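Long-range contacts in periplasmic binding protein (Sulfurospirillum deleyianum, PDB 4PAG), which probably captures a solute, perhaps a siderophore- or cobalamin-like compound, for delivery to an ABC transporter: residues 28-33 with 272-276; 74-80 with 104-109; 188-192 with 210-214. All coordinates share one frame; numbering follows the deposited sequence.

Contact 1. Residues 28-33 with 272-276; sequences PPISFM and PPSFM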
loop_
_atom_site.group_PDB
_atom_site.type_symbol
_atom_site.label_atom_id
_atom_site.label_comp_id
_atom_site.label_asym_id
_atom_site.label_seq_id
_atom_site.Cartn_x
_atom_site.Cartn_y
_atom_site.Cartn_z
ATOM N N PRO A 28 1.210 -3.708 -8.568
ATOM C CA PRO A 28 1.541 -2.362 -8.102
ATOM C C PRO A 28 2.302 -2.270 -6.762
ATOM O O PRO A 28 3.191 -1.430 -6.647
ATOM C CB PRO A 28 0.172 -1.673 -8.034
ATOM C CG PRO A 28 -0.626 -2.358 -9.087
ATOM C CD PRO A 28 -0.202 -3.799 -8.990
ATOM N N PRO A 29 1.985 -3.127 -5.764
ATOM C CA PRO A 29 2.801 -3.053 -4.539
ATOM C C PRO A 29 4.305 -3.174 -4.830
ATOM O O PRO A 29 5.133 -2.508 -4.188
ATOM C CB PRO A 29 2.330 -4.272 -3.729
ATOM C CG PRO A 29 0.978 -4.595 -4.254
ATOM C CD PRO A 29 1.004 -4.222 -5.704
ATOM N N ILE A 30 4.642 -4.012 -5.805
ATOM C CA ILE A 30 6.037 -4.264 -6.163
ATOM C C ILE A 30 6.603 -3.167 -7.054
ATOM O O ILE A 30 7.693 -2.653 -6.801
ATOM C CB ILE A 30 6.209 -5.609 -6.898
ATOM C CG1 ILE A 30 5.492 -6.751 -6.165
ATOM C CG2 ILE A 30 7.690 -5.911 -7.090
ATOM C CD1 ILE A 30 5.938 -6.985 -4.734
ATOM N N SER A 31 5.871 -2.827 -8.109
ATOM C CA SER A 31 6.277 -1.765 -9.013
ATOM C C SER A 31 6.471 -0.433 -8.277
ATOM O O SER A 31 7.453 0.253 -8.524
ATOM C CB SER A 31 5.268 -1.624 -10.154
ATOM O OG SER A 31 5.243 -2.840 -10.889
ATOM N N PHE A 32 5.558 -0.084 -7.365
ATOM C CA PHE A 32 5.687 1.166 -6.599
ATOM C C PHE A 32 6.961 1.171 -5.750
ATOM O O PHE A 32 7.635 2.187 -5.632
ATOM C CB PHE A 32 4.461 1.396 -5.696
ATOM C CG PHE A 32 3.192 1.781 -6.425
ATOM C CD1 PHE A 32 3.082 1.737 -7.809
ATOM C CD2 PHE A 32 2.073 2.160 -5.690
ATOM C CE1 PHE A 32 1.893 2.090 -8.440
ATOM C CE2 PHE A 32 0.883 2.512 -6.317
ATOM C CZ PHE A 32 0.790 2.470 -7.692
HETATM N N MSE A 33 7.291 0.030 -5.163
HETATM C CA MSE A 33 8.475 -0.101 -4.308
HETATM C C MSE A 33 9.752 -0.020 -5.116
HETATM O O MSE A 33 10.729 0.620 -4.703
HETATM C CB MSE A 33 8.353 -1.431 -3.570
HETATM C CG MSE A 33 9.516 -1.690 -2.626
HETATM SE SE MSE A 33 9.005 -3.112 -1.357
HETATM C CE MSE A 33 8.140 -4.399 -2.559
ATOM N N PRO A 272 -3.007 0.080 -4.358
ATOM C CA PRO A 272 -2.536 -1.151 -3.743
ATOM C C PRO A 272 -2.066 -1.052 -2.287
ATOM O O PRO A 272 -1.694 0.027 -1.821
ATOM C CB PRO A 272 -1.311 -1.475 -4.587
ATOM C CG PRO A 272 -0.733 -0.118 -4.867
ATOM C CD PRO A 272 -1.906 0.809 -5.009
ATOM N N PRO A 273 -2.034 -2.200 -1.592
ATOM C CA PRO A 273 -1.189 -2.330 -0.412
ATOM C C PRO A 273 0.240 -2.029 -0.851
ATOM O O PRO A 273 0.652 -2.473 -1.919
ATOM C CB PRO A 273 -1.319 -3.805 -0.022
ATOM C CG PRO A 273 -2.438 -4.351 -0.813
ATOM C CD PRO A 273 -2.627 -3.478 -2.006
ATOM N N SER A 274 0.971 -1.236 -0.081
ATOM C CA SER A 274 2.343 -0.901 -0.445
ATOM C C SER A 274 3.115 -0.328 0.737
ATOM O O SER A 274 2.562 -0.089 1.817
ATOM C CB SER A 274 2.370 0.116 -1.593
ATOM O OG SER A 274 2.128 1.436 -1.115
ATOM N N PHE A 275 4.401 -0.099 0.492
ATOM C CA PHE A 275 5.288 0.564 1.442
ATOM C C PHE A 275 4.759 1.923 1.942
ATOM O O PHE A 275 5.206 2.412 2.976
ATOM C CB PHE A 275 6.654 0.777 0.791
ATOM C CG PHE A 275 6.660 1.889 -0.199
ATOM C CD1 PHE A 275 6.316 1.664 -1.514
ATOM C CD2 PHE A 275 6.962 3.188 0.205
ATOM C CE1 PHE A 275 6.292 2.713 -2.424
ATOM C CE2 PHE A 275 6.933 4.231 -0.694
ATOM C CZ PHE A 275 6.601 3.995 -2.018
HETATM N N MSE A 276 3.836 2.546 1.214
HETATM C CA MSE A 276 3.225 3.811 1.669
HETATM C C MSE A 276 2.607 3.670 3.046
HETATM O O MSE A 276 2.438 4.668 3.768
HETATM C CB MSE A 276 2.120 4.282 0.724
HETATM C CG MSE A 276 2.585 4.643 -0.679
HETATM SE SE MSE A 276 3.815 6.181 -0.705
HETATM C CE MSE A 276 2.570 7.600 -0.122
HETATM O O HOH W 1 5.283 -1.898 -1.535
#
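Pro272 is the bump of this contact, and the first turn of helix 28-37 supplies the hollow. Its ring fits among Pro28, Pro29 and Phe32. Pro272 CG lies 3.4 Å from Phe32 CE2. Pro272 CB and CG also touch Pro28 CB, and Pro272 CB rests 3.8 Å from Pro29 CD. The peptide bond before Pro272 is cis. Phe32 approaches from the opposite direction: with CG anti to the carbonyl carbon (chi1 -72°), the ring is carried off the helix so that CE2 meets Pro272, and Pro28 CB sits over one face of the phenyl toward the rim. The aromatic ring and the two helix prolines thus form the walls round Pro272.

One residue further on, the roles change. Pro29 presses CB and CG against the carbonyl of Pro273, with Pro29 CB 3.1 Å from Pro273 O. That oxygen is buried without a hydrogen-bonding partner in the model, its close neighbours here being the Pro29 carbons CB and CG. A second ring, Phe275, slots beside the next helical turn, its CE1 3.5 Å from Phe32 O and its CD1 close to Met33 CA. Between these two fillings a single water bridges the backbones, donating to Pro29 O at 2.7 Å and accepting from Phe275 N at 2.9 Å. Ser274 OG accepts from Met276 N, a capping bond in the turn that leads into helix 277-288.

Phe275 also packs on Phe304 and Phe308 of helix 297-309, Met33 inserts its side chain against helix 127-138, and Trp96 of strand 92-96 touches both Pro29 and Pro273.

Contact 2. Residues 74-80 with 104-109; sequences WHGNNIP and KTAKDL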
loop_
_atom_site.group_PDB
_atom_site.type_symbol
_atom_site.label_atom_id
_atom_site.label_comp_id
_atom_site.label_asym_id
_atom_site.label_seq_id
_atom_site.Cartn_x
_atom_site.Cartn_y
_atom_site.Cartn_z
ATOM N N TRP A 74 -0.356 -9.600 -11.902
ATOM C CA TRP A 74 -1.114 -10.586 -11.145
ATOM C C TRP A 74 -1.643 -9.919 -9.887
ATOM O O TRP A 74 -0.944 -9.854 -8.873
ATOM C CB TRP A 74 -0.222 -11.762 -10.755
ATOM C CG TRP A 74 0.279 -12.605 -11.892
ATOM C CD1 TRP A 74 -0.316 -13.720 -12.404
ATOM C CD2 TRP A 74 1.495 -12.427 -12.623
ATOM N NE1 TRP A 74 0.457 -14.249 -13.415
ATOM C CE2 TRP A 74 1.573 -13.472 -13.571
ATOM C CE3 TRP A 74 2.522 -11.484 -12.577
ATOM C CZ2 TRP A 74 2.642 -13.598 -14.468
ATOM C CZ3 TRP A 74 3.588 -11.608 -13.469
ATOM C CH2 TRP A 74 3.637 -12.661 -14.402
ATOM N N HIS A 75 -2.867 -9.405 -9.968
ATOM C CA HIS A 75 -3.524 -8.733 -8.842
ATOM C C HIS A 75 -4.985 -8.436 -9.212
ATOM O O HIS A 75 -5.387 -8.583 -10.372
ATOM C CB HIS A 75 -2.782 -7.442 -8.448
ATOM C CG HIS A 75 -2.624 -6.485 -9.578
ATOM N ND1 HIS A 75 -3.309 -5.291 -9.645
ATOM C CD2 HIS A 75 -1.891 -6.566 -10.712
ATOM C CE1 HIS A 75 -2.989 -4.670 -10.765
ATOM N NE2 HIS A 75 -2.135 -5.426 -11.434
ATOM N N GLY A 76 -5.772 -8.023 -8.223
ATOM C CA GLY A 76 -7.216 -7.837 -8.396
ATOM C C GLY A 76 -7.605 -6.994 -9.602
ATOM O O GLY A 76 -7.058 -5.904 -9.815
ATOM N N ASN A 77 -8.545 -7.509 -10.396
ATOM C CA ASN A 77 -9.065 -6.804 -11.572
ATOM C C ASN A 77 -8.001 -6.545 -12.648
ATOM O O ASN A 77 -8.083 -5.561 -13.395
ATOM C CB ASN A 77 -9.735 -5.488 -11.152
ATOM C CG ASN A 77 -10.826 -5.697 -10.123
ATOM O OD1 ASN A 77 -10.687 -5.301 -8.964
ATOM N ND2 ASN A 77 -11.913 -6.335 -10.538
ATOM N N ASN A 78 -7.010 -7.430 -12.723
ATOM C CA ASN A 78 -5.982 -7.347 -13.758
ATOM C C ASN A 78 -5.422 -8.732 -14.103
ATOM O O ASN A 78 -5.620 -9.705 -13.369
ATOM C CB ASN A 78 -4.858 -6.396 -13.310
ATOM C CG ASN A 78 -4.286 -5.566 -14.453
ATOM O OD1 ASN A 78 -4.631 -5.752 -15.615
ATOM N ND2 ASN A 78 -3.409 -4.636 -14.116
ATOM N N ILE A 79 -4.734 -8.806 -15.238
ATOM C CA ILE A 79 -4.124 -10.043 -15.738
ATOM C C ILE A 79 -2.808 -9.638 -16.427
ATOM O O ILE A 79 -2.713 -8.525 -16.938
ATOM C CB ILE A 79 -5.089 -10.755 -16.723
ATOM C CG1 ILE A 79 -4.540 -12.124 -17.139
ATOM C CG2 ILE A 79 -5.378 -9.875 -17.942
ATOM C CD1 ILE A 79 -5.515 -12.976 -17.925
ATOM N N PRO A 80 -1.777 -10.507 -16.413
ATOM C CA PRO A 80 -0.516 -10.104 -17.050
ATOM C C PRO A 80 -0.524 -10.188 -18.577
ATOM O O PRO A 80 -1.173 -11.063 -19.144
ATOM C CB PRO A 80 0.492 -11.109 -16.486
ATOM C CG PRO A 80 -0.330 -12.320 -16.228
ATOM C CD PRO A 80 -1.627 -11.787 -15.696
ATOM N N LYS A 104 -1.429 -18.942 -9.446
ATOM C CA LYS A 104 -1.509 -18.393 -10.798
ATOM C C LYS A 104 -0.179 -17.770 -11.230
ATOM O O LYS A 104 0.241 -17.922 -12.387
ATOM C CB LYS A 104 -2.642 -17.363 -10.868
ATOM C CG LYS A 104 -2.719 -16.553 -12.156
ATOM C CD LYS A 104 -3.677 -17.154 -13.171
ATOM C CE LYS A 104 -3.619 -16.432 -14.516
ATOM N NZ LYS A 104 -3.598 -14.940 -14.416
ATOM N N THR A 105 0.475 -17.066 -10.307
ATOM C CA THR A 105 1.755 -16.435 -10.594
ATOM C C THR A 105 2.791 -17.503 -10.967
ATOM O O THR A 105 3.490 -17.369 -11.975
ATOM C CB THR A 105 2.287 -15.602 -9.395
ATOM O OG1 THR A 105 1.362 -14.551 -9.066
ATOM C CG2 THR A 105 3.628 -14.978 -9.742
ATOM N N ALA A 106 2.871 -18.561 -10.171
ATOM C CA ALA A 106 3.857 -19.633 -10.409
ATOM C C ALA A 106 3.619 -20.344 -11.740
ATOM O O ALA A 106 4.573 -20.624 -12.475
ATOM C CB ALA A 106 3.846 -20.639 -9.263
ATOM N N LYS A 107 2.355 -20.638 -12.035
ATOM C CA LYS A 107 1.954 -21.205 -13.331
ATOM C C LYS A 107 2.464 -20.367 -14.506
ATOM O O LYS A 107 3.147 -20.878 -15.395
ATOM C CB LYS A 107 0.428 -21.271 -13.457
ATOM C CG LYS A 107 -0.304 -22.280 -12.588
ATOM C CD LYS A 107 -1.753 -22.413 -13.075
ATOM C CE LYS A 107 -2.768 -22.567 -11.947
ATOM N NZ LYS A 107 -2.663 -23.869 -11.226
ATOM N N ASP A 108 2.110 -19.086 -14.510
ATOM C CA ASP A 108 2.430 -18.200 -15.634
ATOM C C ASP A 108 3.923 -17.913 -15.769
ATOM O O ASP A 108 4.430 -17.754 -16.884
ATOM C CB ASP A 108 1.684 -16.866 -15.503
ATOM C CG ASP A 108 0.184 -17.009 -15.668
ATOM O OD1 ASP A 108 -0.291 -18.093 -16.062
ATOM O OD2 ASP A 108 -0.529 -16.020 -15.398
ATOM N N LEU A 109 4.620 -17.812 -14.640
ATOM C CA LEU A 109 6.068 -17.601 -14.663
ATOM C C LEU A 109 6.793 -18.778 -15.309
ATOM O O LEU A 109 7.794 -18.580 -15.993
ATOM C CB LEU A 109 6.619 -17.384 -13.256
ATOM C CG LEU A 109 6.342 -16.044 -12.568
ATOM C CD1 LEU A 109 6.873 -16.136 -11.148
ATOM C CD2 LEU A 109 6.944 -14.855 -13.301
#
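Trp74 docks on helix 99-112 with its indole caught between the helix and its own loop. The one hydrogen bond between the segments runs from Trp74 NE1 to Asp108 OD2 at 2.8 Å with an N-H...O angle of 155°. It reaches OD2 on the anti side, 26° out of the carboxylate plane, and the ring and carboxylate planes are turned 40° apart.

Charge adds a second hold on the same oxygen: Lys104 NZ forms a salt bridge to Asp108 OD2 at 3.4 Å. The lysine chain bends at chi2 and chi4 to get there, passing its CG along the edge of the indole at CD1 and bringing Lys104 NZ up to the Pro80 ring, 3.9 Å from Pro80 CD.

Dispersion does the rest. Thr105 CA makes a CH-pi contact over the face of the five-membered ring of Trp74, 4.0 Å from its centroid, and Pro80 CG covers the opposite face toward the rim. Thr105 OG1 lies over the ring too but bonds to Leu101 O within its own helix. Leu109 CD2 meets the far corner of the indole, 4.1 Å from Trp74 CH2.

The anchored loop turns back through a type II beta turn from His75 to Asn78 and continues into helix 82-88. Leu82 of that helix touches both Trp74 and Asp108, while Thr105 and Leu109 lean on strand 92-96.

Contact 3. Residues 188-192 with 210-214; sequences RSFHS and SVVGL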
loop_
_atom_site.group_PDB
_atom_site.type_symbol
_atom_site.label_atom_id
_atom_site.label_comp_id
_atom_site.label_asym_id
_atom_site.label_seq_id
_atom_site.Cartn_x
_atom_site.Cartn_y
_atom_site.Cartn_z
ATOM N N ARG A 188 -9.158 -9.240 9.170
ATOM C CA ARG A 188 -7.930 -9.903 8.722
ATOM C C ARG A 188 -7.919 -9.960 7.198
ATOM O O ARG A 188 -8.558 -10.822 6.588
ATOM C CB ARG A 188 -7.822 -11.297 9.344
ATOM C CG ARG A 188 -7.336 -11.272 10.795
ATOM C CD ARG A 188 -7.971 -12.384 11.622
ATOM N NE ARG A 188 -9.403 -12.140 11.786
ATOM C CZ ARG A 188 -10.319 -13.054 12.107
ATOM N NH1 ARG A 188 -9.979 -14.329 12.326
ATOM N NH2 ARG A 188 -11.595 -12.681 12.209
ATOM N N SER A 189 -7.196 -9.023 6.591
ATOM C CA SER A 189 -7.172 -8.862 5.134
ATOM C C SER A 189 -5.960 -8.045 4.761
ATOM O O SER A 189 -5.619 -7.108 5.482
ATOM C CB SER A 189 -8.426 -8.121 4.665
ATOM O OG SER A 189 -8.299 -7.648 3.324
ATOM N N PHE A 190 -5.311 -8.355 3.636
ATOM C CA PHE A 190 -4.189 -7.516 3.236
ATOM C C PHE A 190 -4.624 -6.110 2.791
ATOM O O PHE A 190 -3.796 -5.196 2.704
ATOM C CB PHE A 190 -3.194 -8.197 2.272
ATOM C CG PHE A 190 -3.744 -8.610 0.930
ATOM C CD1 PHE A 190 -4.182 -7.675 -0.002
ATOM C CD2 PHE A 190 -3.693 -9.950 0.544
ATOM C CE1 PHE A 190 -4.630 -8.071 -1.256
ATOM C CE2 PHE A 190 -4.136 -10.349 -0.709
ATOM C CZ PHE A 190 -4.608 -9.404 -1.613
ATOM N N HIS A 191 -5.919 -5.926 2.563
ATOM C CA HIS A 191 -6.465 -4.604 2.246
ATOM C C HIS A 191 -6.686 -3.692 3.457
ATOM O O HIS A 191 -6.728 -2.471 3.295
ATOM C CB HIS A 191 -7.774 -4.761 1.481
ATOM C CG HIS A 191 -7.596 -5.337 0.111
ATOM N ND1 HIS A 191 -6.907 -4.680 -0.884
ATOM C CD2 HIS A 191 -8.001 -6.511 -0.424
ATOM C CE1 HIS A 191 -6.909 -5.420 -1.981
ATOM N NE2 HIS A 191 -7.568 -6.536 -1.727
ATOM N N SER A 192 -6.823 -4.272 4.651
ATOM C CA SER A 192 -7.076 -3.504 5.884
ATOM C C SER A 192 -5.946 -3.545 6.922
ATOM O O SER A 192 -6.045 -2.906 7.968
ATOM C CB SER A 192 -8.365 -3.995 6.548
ATOM O OG SER A 192 -8.235 -5.338 6.967
ATOM N N SER A 210 -10.952 -13.661 -0.907
ATOM C CA SER A 210 -10.872 -13.309 -2.323
ATOM C C SER A 210 -9.773 -12.277 -2.467
ATOM O O SER A 210 -9.487 -11.550 -1.524
ATOM C CB SER A 210 -12.197 -12.734 -2.822
ATOM O OG SER A 210 -12.451 -11.455 -2.250
ATOM N N VAL A 211 -9.156 -12.204 -3.637
ATOM C CA VAL A 211 -8.094 -11.232 -3.858
ATOM C C VAL A 211 -8.588 -9.789 -3.673
ATOM O O VAL A 211 -7.920 -8.980 -3.026
ATOM C CB VAL A 211 -7.481 -11.393 -5.265
ATOM C CG1 VAL A 211 -6.496 -10.267 -5.559
ATOM C CG2 VAL A 211 -6.792 -12.742 -5.378
ATOM N N VAL A 212 -9.746 -9.458 -4.236
ATOM C CA VAL A 212 -10.208 -8.059 -4.197
ATOM C C VAL A 212 -10.805 -7.627 -2.860
ATOM O O VAL A 212 -10.852 -6.445 -2.587
ATOM C CB VAL A 212 -11.198 -7.712 -5.330
ATOM C CG1 VAL A 212 -10.571 -8.005 -6.685
ATOM C CG2 VAL A 212 -12.520 -8.440 -5.167
ATOM N N GLY A 213 -11.247 -8.574 -2.033
ATOM C CA GLY A 213 -11.933 -8.240 -0.782
ATOM C C GLY A 213 -13.309 -7.664 -1.066
ATOM O O GLY A 213 -14.131 -8.318 -1.688
ATOM N N LEU A 214 -13.556 -6.432 -0.630
ATOM C CA LEU A 214 -14.837 -5.751 -0.858
ATOM C C LEU A 214 -16.045 -6.564 -0.353
ATOM O O LEU A 214 -16.951 -6.904 -1.102
ATOM C CB LEU A 214 -14.982 -5.356 -2.337
ATOM C CG LEU A 214 -13.878 -4.432 -2.874
ATOM C CD1 LEU A 214 -13.991 -4.266 -4.389
ATOM C CD2 LEU A 214 -13.867 -3.068 -2.180
#
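His191 NE2 donates to Val211 O in the shortest polar bond here, 2.8 Å with an N-H...O angle of 159°. The oxygen lies 8° from the imidazole plane, and the donor sits in the carbonyl plane of Val211, so the ring is aimed edge-on at the opposing loop. At its other nitrogen, ND1, the ring bonds to Asp270 OD1. Fixed at both ends, its rotation is set, and the pair of partners would probably favour a doubly protonated imidazole.

Val212 O is also near, 3.4 Å from His191 NE2, but the angle is poor; this carbonyl is taken instead by Arg271 NH1. The side chain of Phe190 leans over the same histidine, its CE1 3.3 Å above the imidazole plane and offset toward the rim. A chi1 of 63°, which holds CG between the backbone N and the carbonyl carbon, folds the phenyl ring back that way. Phe190 CZ then comes within 3.6 Å of Val211 O, packing hydrocarbon beside the bonded carbonyl, and reaches the Val211 side chain more loosely, 4.5 Å from CG1.

Behind the ring, Ser189 OG accepts from His191 N at 3.0 Å, closing an ST turn that sets the histidine backbone; the same hydroxyl bonds to Glu185 OE1. Gly213, with positive phi, has no CB to crowd His191 CD2.

Phe190 also meets Trp96 and Val211 meets Leu100 and Leu101, residues of the N-terminal half. The two loops belong to the half with the parallel sheet and together lean on the N-terminal half, consistent with the two-lobed fold of periplasmic binding proteins.

From the N terminus, the chain enters contact 1 with helix 28-37, which finds its partner loop, 272-276, only after 238 intervening residues. Within that span contact 2 closes a short loop between 74-80 and 104-109 in the N-terminal half, and contact 3 later closes another between 188-192 and 210-214. These two follow in series and neither crosses the other; both lie within the span of contact 1. All three also touch: His75 meets Pro28, Phe190 packs on Pro273, and Gly76 and Asn77 meet Val211 and Val212. Contact 1 ties helix 28-37 to the loop before helix 277-288, contact 2 pins a loop to helix 99-112, contact 3 pairs two later loops, and mutual touches join the halves.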